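Local structure of chitinase (Chromobacterium violaceum, 4TXG) at residues A420-W425 against G437-D442; P431-I436 against Y759-S764. The protein probably hydrolyses the glycosidic bonds of chitin, as a family 18 glycoside hydrolase, and probably also binds chitin. All coordinates share one frame; numbering follows the deposited sequence.

Overall arrangement
Two neighbouring contacts, their centres 12 Å apart, use successive parts of one loop of a chitinase, the first facing the Chitinase C region and the second its own domain. Interaction 1 is local: helix 420-424 meets residues 437-442, both in the glycoside hydrolase family 18 region. Interaction 2 joins residues 431-436, which lie between those two segments, to residues 759-764 of the Chitinase C region, more than 300 residues further on. Both are partly buried and have no hydrogen bond across them; interaction 1 centres on one leucine that meets a tyrosine ring, a second leucine and backbone, whereas interaction 2 is larger and richer in aromatic rings. They meet where Tyr438 CD2 lies 3.7 Å from Leu761 CD2.

Interaction 1: residues A420-W425 against G437-D442; sequences AELAFW and GYLNTD
Almost the whole contact hangs on one side chain: Leu422, whose two methyl branches part to meet different pieces of the loop Gly437-Leu439. Its CD2 comes obliquely onto the phenol end of Tyr438, 3.5 Å from CZ of that ring and just as near its hydroxyl oxygen. The other branch, CD1, lies against the backbone, 3.6 Å from Tyr438 N, a buried nitrogen with no hydrogen-bond partner in the model. With chi1 at 56°, Tyr438 CG sits between the backbone N and the carbonyl carbon, and the ring reaches from there to the leucine. Leu439, the centre of an inverse gamma turn, brings its CD1 within 4.0 Å of Leu422 CD2.

The contact lies in the family 18 glycoside hydrolase region, a TIM-barrel fold, where the short helix 420-424 packs on the loop leading into helix 441-448. Asn440 is the N-cap of that second helix: its OD1 accepts from Trp443 N, while its ND2 gives a 2.9 Å hydrogen bond to Gly437 O from above the carbonyl plane. Gly437 O is also bonded by Asn726. At the margin, the extended chain of Glu421 crosses Leu439 at about a right angle, OE2 lying 3.9 Å from Leu439 CD1.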
loop_
_atom_site.group_PDB
_atom_site.type_symbol
_atom_site.label_atom_id
_atom_site.label_comp_id
_atom_site.label_asym_id
_atom_site.label_seq_id
_atom_site.Cartn_x
_atom_site.Cartn_y
_atom_site.Cartn_z
ATOM N N ALA A 420 21.548 -5.763 4.514
ATOM C CA ALA A 420 22.663 -6.128 3.643
ATOM C C ALA A 420 22.539 -5.504 2.253
ATOM O O ALA A 420 23.545 -5.241 1.584
ATOM C CB ALA A 420 22.768 -7.647 3.531
ATOM N N GLU A 421 21.304 -5.269 1.815
ATOM C CA GLU A 421 21.078 -4.650 0.513
ATOM C C GLU A 421 21.450 -3.173 0.557
ATOM O O GLU A 421 22.153 -2.669 -0.325
ATOM C CB GLU A 421 19.623 -4.820 0.073
ATOM C CG GLU A 421 19.342 -4.296 -1.322
ATOM C CD GLU A 421 18.003 -4.757 -1.870
ATOM O OE1 GLU A 421 17.705 -4.433 -3.040
ATOM O OE2 GLU A 421 17.250 -5.451 -1.148
ATOM N N LEU A 422 20.983 -2.482 1.591
ATOM C CA LEU A 422 21.319 -1.075 1.782
ATOM C C LEU A 422 22.823 -0.879 1.949
ATOM O O LEU A 422 23.384 0.082 1.426
ATOM C CB LEU A 422 20.561 -0.504 2.990
ATOM C CG LEU A 422 19.042 -0.462 2.801
ATOM C CD1 LEU A 422 18.383 0.300 3.956
ATOM C CD2 LEU A 422 18.684 0.174 1.477
ATOM N N ALA A 423 23.483 -1.794 2.656
ATOM C CA ALA A 423 24.928 -1.712 2.821
ATOM C C ALA A 423 25.632 -1.875 1.472
ATOM O O ALA A 423 26.610 -1.178 1.178
ATOM C CB ALA A 423 25.420 -2.765 3.813
ATOM N N PHE A 424 25.125 -2.777 0.645
ATOM C CA PHE A 424 25.763 -3.031 -0.642
ATOM C C PHE A 424 25.701 -1.795 -1.542
ATOM O O PHE A 424 26.622 -1.547 -2.331
ATOM C CB PHE A 424 25.114 -4.224 -1.337
ATOM C CG PHE A 424 25.805 -4.630 -2.607
ATOM C CD1 PHE A 424 27.034 -5.260 -2.558
ATOM C CD2 PHE A 424 25.220 -4.391 -3.837
ATOM C CE1 PHE A 424 27.677 -5.640 -3.723
ATOM C CE2 PHE A 424 25.866 -4.770 -5.009
ATOM C CZ PHE A 424 27.087 -5.393 -4.942
ATOM N N TRP A 425 24.627 -1.017 -1.412
ATOM C CA TRP A 425 24.473 0.198 -2.223
ATOM C C TRP A 425 25.031 1.447 -1.548
ATOM O O TRP A 425 24.828 2.556 -2.049
ATOM C CB TRP A 425 23.003 0.455 -2.569
ATOM C CG TRP A 425 22.292 -0.671 -3.250
ATOM C CD1 TRP A 425 21.102 -1.226 -2.872
ATOM C CD2 TRP A 425 22.717 -1.391 -4.417
ATOM N NE1 TRP A 425 20.760 -2.240 -3.731
ATOM C CE2 TRP A 425 21.733 -2.364 -4.685
ATOM C CE3 TRP A 425 23.829 -1.309 -5.259
ATOM C CZ2 TRP A 425 21.832 -3.247 -5.757
ATOM C CZ3 TRP A 425 23.922 -2.183 -6.326
ATOM C CH2 TRP A 425 22.930 -3.143 -6.564
ATOM N N GLY A 437 17.904 4.468 7.066
ATOM C CA GLY A 437 17.683 3.279 6.249
ATOM C C GLY A 437 16.198 3.142 5.947
ATOM O O GLY A 437 15.386 3.344 6.838
ATOM N N TYR A 438 15.832 2.792 4.712
ATOM C CA TYR A 438 14.432 2.960 4.298
ATOM C C TYR A 438 13.642 1.688 3.992
ATOM O O TYR A 438 12.450 1.776 3.707
ATOM C CB TYR A 438 14.358 3.877 3.069
ATOM C CG TYR A 438 15.199 3.403 1.913
ATOM C CD1 TYR A 438 14.700 2.487 0.993
ATOM C CD2 TYR A 438 16.498 3.860 1.753
ATOM C CE1 TYR A 438 15.481 2.041 -0.059
ATOM C CE2 TYR A 438 17.279 3.426 0.703
ATOM C CZ TYR A 438 16.768 2.523 -0.196
ATOM O OH TYR A 438 17.560 2.094 -1.235
ATOM N N LEU A 439 14.274 0.515 4.045
ATOM C CA LEU A 439 13.568 -0.726 3.712
ATOM C C LEU A 439 12.832 -1.269 4.932
ATOM O O LEU A 439 13.141 -2.353 5.438
ATOM C CB LEU A 439 14.537 -1.788 3.162
ATOM C CG LEU A 439 15.021 -1.576 1.725
ATOM C CD1 LEU A 439 15.925 -2.715 1.278
ATOM C CD2 LEU A 439 13.826 -1.435 0.782
ATOM N N ASN A 440 11.857 -0.512 5.409
ATOM C CA ASN A 440 11.127 -0.922 6.599
ATOM C C ASN A 440 9.783 -0.220 6.684
ATOM O O ASN A 440 9.578 0.826 6.076
ATOM C CB ASN A 440 11.961 -0.651 7.861
ATOM C CG ASN A 440 12.374 0.811 7.983
ATOM O OD1 ASN A 440 11.634 1.624 8.528
ATOM N ND2 ASN A 440 13.555 1.150 7.465
ATOM N N THR A 441 8.873 -0.831 7.433
ATOM C CA THR A 441 7.494 -0.375 7.568
ATOM C C THR A 441 7.407 1.042 8.124
ATOM O O THR A 441 6.623 1.868 7.639
ATOM C CB THR A 441 6.723 -1.350 8.484
ATOM O OG1 THR A 441 6.789 -2.662 7.906
ATOM C CG2 THR A 441 5.255 -0.941 8.641
ATOM N N ASP A 442 8.236 1.322 9.124
ATOM C CA ASP A 442 8.234 2.624 9.793
ATOM C C ASP A 442 8.583 3.728 8.796
ATOM O O ASP A 442 7.952 4.796 8.808
ATOM C CB ASP A 442 9.218 2.609 10.975
ATOM C CG ASP A 442 9.259 3.918 11.738
ATOM O OD1 ASP A 442 8.456 4.104 12.682
ATOM O OD2 ASP A 442 10.125 4.761 11.416
#

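Interaction 2: residues P431-I436 against Y759-S764; sequences PQYGNI and YYLPIS
Gln432 lies over the ring of Tyr760 in a CH-pi contact that joins two domains: the loop Pro431-Ile436 of the family 18 TIM-barrel region and a loop between strands 752-758 and 767-773 in the Chitinase C region. Gln432 CB sits 3.5 Å from the ring centroid and 13° off its normal, so the methylene is almost centred on the face. CG, set anti to the carbonyl carbon (chi1 -64°), lies over the phenol end of the ring, 3.6 Å from Tyr760 CZ; the bend at chi2 then turns the amide, whose plane stands 62° from the ring. This is the outer side of the contact: Gln432 and Tyr760 are both partly exposed, and Gln432 OE1 accepts a weak hydrogen bond from Thr430 OG1.

The inner side is more closed, and its side-chain contacts are apolar. Leu761 and Ile436, both buried, slide past each other in opposite directions, with Ile436 CG2 3.7 Å from Leu761 CD1, and Trp443 of helix 441-448 packs on both. Leu761 divides its branches, for CD2 turns to the ring of Tyr433, which the leucine side chain crosses at about a right angle, CD2 lying 3.6 Å from CE2.

Tyr433 bridges the two sides: the carbonyl oxygen of Tyr760 approaches its ring obliquely. No hydrogen bond links the two loops, but their carbonyls find partners nearby: Gln432 O accepts from Asn706 ND2, and Tyr760 O, which lies 3.5 Å from Tyr433 CZ, accepts from Arg378 NH2.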
loop_
_atom_site.group_PDB
_atom_site.type_symbol
_atom_site.label_atom_id
_atom_site.label_comp_id
_atom_site.label_asym_id
_atom_site.label_seq_id
_atom_site.Cartn_x
_atom_site.Cartn_y
_atom_site.Cartn_z
ATOM N N PRO A 431 27.040 10.343 3.477
ATOM C CA PRO A 431 26.691 11.393 4.442
ATOM C C PRO A 431 25.326 12.023 4.187
ATOM O O PRO A 431 24.611 12.290 5.150
ATOM C CB PRO A 431 27.796 12.437 4.246
ATOM C CG PRO A 431 28.945 11.681 3.664
ATOM C CD PRO A 431 28.351 10.576 2.841
ATOM N N GLN A 432 24.984 12.248 2.918
ATOM C CA GLN A 432 23.736 12.919 2.551
ATOM C C GLN A 432 22.478 12.200 3.048
ATOM O O GLN A 432 21.433 12.823 3.210
ATOM C CB GLN A 432 23.644 13.073 1.031
ATOM C CG GLN A 432 24.710 13.973 0.406
ATOM C CD GLN A 432 25.855 13.184 -0.197
ATOM O OE1 GLN A 432 26.376 12.247 0.415
ATOM N NE2 GLN A 432 26.245 13.551 -1.414
ATOM N N TYR A 433 22.563 10.891 3.267
ATOM C CA TYR A 433 21.378 10.135 3.671
ATOM C C TYR A 433 21.135 10.181 5.184
ATOM O O TYR A 433 20.120 9.687 5.670
ATOM C CB TYR A 433 21.486 8.692 3.197
ATOM C CG TYR A 433 21.033 8.475 1.766
ATOM C CD1 TYR A 433 21.468 9.303 0.738
ATOM C CD2 TYR A 433 20.182 7.427 1.441
ATOM C CE1 TYR A 433 21.056 9.093 -0.577
ATOM C CE2 TYR A 433 19.772 7.215 0.127
ATOM C CZ TYR A 433 20.205 8.046 -0.867
ATOM O OH TYR A 433 19.793 7.815 -2.164
ATOM N N GLY A 434 22.059 10.791 5.920
ATOM C CA GLY A 434 21.861 11.047 7.339
ATOM C C GLY A 434 21.531 9.823 8.178
ATOM O O GLY A 434 20.740 9.903 9.121
ATOM N N ASN A 435 22.145 8.699 7.822
ATOM C CA ASN A 435 21.927 7.403 8.471
ATOM C C ASN A 435 20.469 6.972 8.579
ATOM O O ASN A 435 20.068 6.313 9.543
ATOM C CB ASN A 435 22.561 7.392 9.848
ATOM C CG ASN A 435 24.064 7.274 9.770
ATOM O OD1 ASN A 435 24.770 8.269 9.885
ATOM N ND2 ASN A 435 24.561 6.054 9.527
ATOM N N ILE A 436 19.692 7.327 7.566
ATOM C CA ILE A 436 18.331 6.833 7.443
ATOM C C ILE A 436 18.302 5.618 6.526
ATOM O O ILE A 436 18.652 5.720 5.353
ATOM C CB ILE A 436 17.396 7.919 6.900
ATOM C CG1 ILE A 436 17.332 9.080 7.909
ATOM C CG2 ILE A 436 15.997 7.344 6.618
ATOM C CD1 ILE A 436 16.327 10.143 7.564
ATOM N N TYR A 759 16.594 17.164 -1.907
ATOM C CA TYR A 759 16.528 16.279 -0.745
ATOM C C TYR A 759 16.901 14.860 -1.192
ATOM O O TYR A 759 17.046 14.608 -2.390
ATOM C CB TYR A 759 15.148 16.325 -0.081
ATOM C CG TYR A 759 13.976 16.121 -1.018
ATOM C CD1 TYR A 759 13.424 17.185 -1.728
ATOM C CD2 TYR A 759 13.400 14.870 -1.165
ATOM C CE1 TYR A 759 12.343 16.997 -2.586
ATOM C CE2 TYR A 759 12.326 14.674 -2.016
ATOM C CZ TYR A 759 11.804 15.742 -2.725
ATOM O OH TYR A 759 10.729 15.538 -3.562
ATOM N N TYR A 760 17.066 13.939 -0.245
ATOM C CA TYR A 760 17.818 12.722 -0.550
ATOM C C TYR A 760 17.062 11.403 -0.508
ATOM O O TYR A 760 17.560 10.403 -1.031
ATOM C CB TYR A 760 19.034 12.642 0.373
ATOM C CG TYR A 760 20.035 13.679 -0.037
ATOM C CD1 TYR A 760 20.869 13.456 -1.126
ATOM C CD2 TYR A 760 20.098 14.909 0.604
ATOM C CE1 TYR A 760 21.768 14.408 -1.540
ATOM C CE2 TYR A 760 21.003 15.876 0.189
ATOM C CZ TYR A 760 21.832 15.614 -0.881
ATOM O OH TYR A 760 22.743 16.553 -1.306
ATOM N N LEU A 761 15.873 11.389 0.087
ATOM C CA LEU A 761 14.982 10.236 -0.022
ATOM C C LEU A 761 13.581 10.730 -0.368
ATOM O O LEU A 761 13.251 11.894 -0.110
ATOM C CB LEU A 761 14.968 9.411 1.270
ATOM C CG LEU A 761 16.199 8.518 1.505
ATOM C CD1 LEU A 761 16.221 7.977 2.938
ATOM C CD2 LEU A 761 16.237 7.375 0.504
ATOM N N PRO A 762 12.746 9.853 -0.951
ATOM C CA PRO A 762 11.431 10.317 -1.407
ATOM C C PRO A 762 10.535 10.884 -0.308
ATOM O O PRO A 762 10.615 10.471 0.857
ATOM C CB PRO A 762 10.812 9.050 -2.004
ATOM C CG PRO A 762 12.014 8.284 -2.526
ATOM C CD PRO A 762 13.046 8.492 -1.435
ATOM N N ILE A 763 9.694 11.843 -0.705
ATOM C CA ILE A 763 8.650 12.397 0.150
ATOM C C ILE A 763 7.338 12.475 -0.618
ATOM O O ILE A 763 7.329 12.500 -1.857
ATOM C CB ILE A 763 8.996 13.827 0.659
ATOM C CG1 ILE A 763 8.972 14.812 -0.511
ATOM C CG2 ILE A 763 10.354 13.845 1.390
ATOM C CD1 ILE A 763 9.224 16.263 -0.118
ATOM N N SER A 764 6.231 12.486 0.119
ATOM C CA SER A 764 4.943 12.882 -0.436
ATOM C C SER A 764 4.602 14.249 0.150
ATOM O O SER A 764 5.320 14.761 1.023
ATOM C CB SER A 764 3.843 11.855 -0.133
ATOM O OG SER A 764 3.604 11.730 1.261
#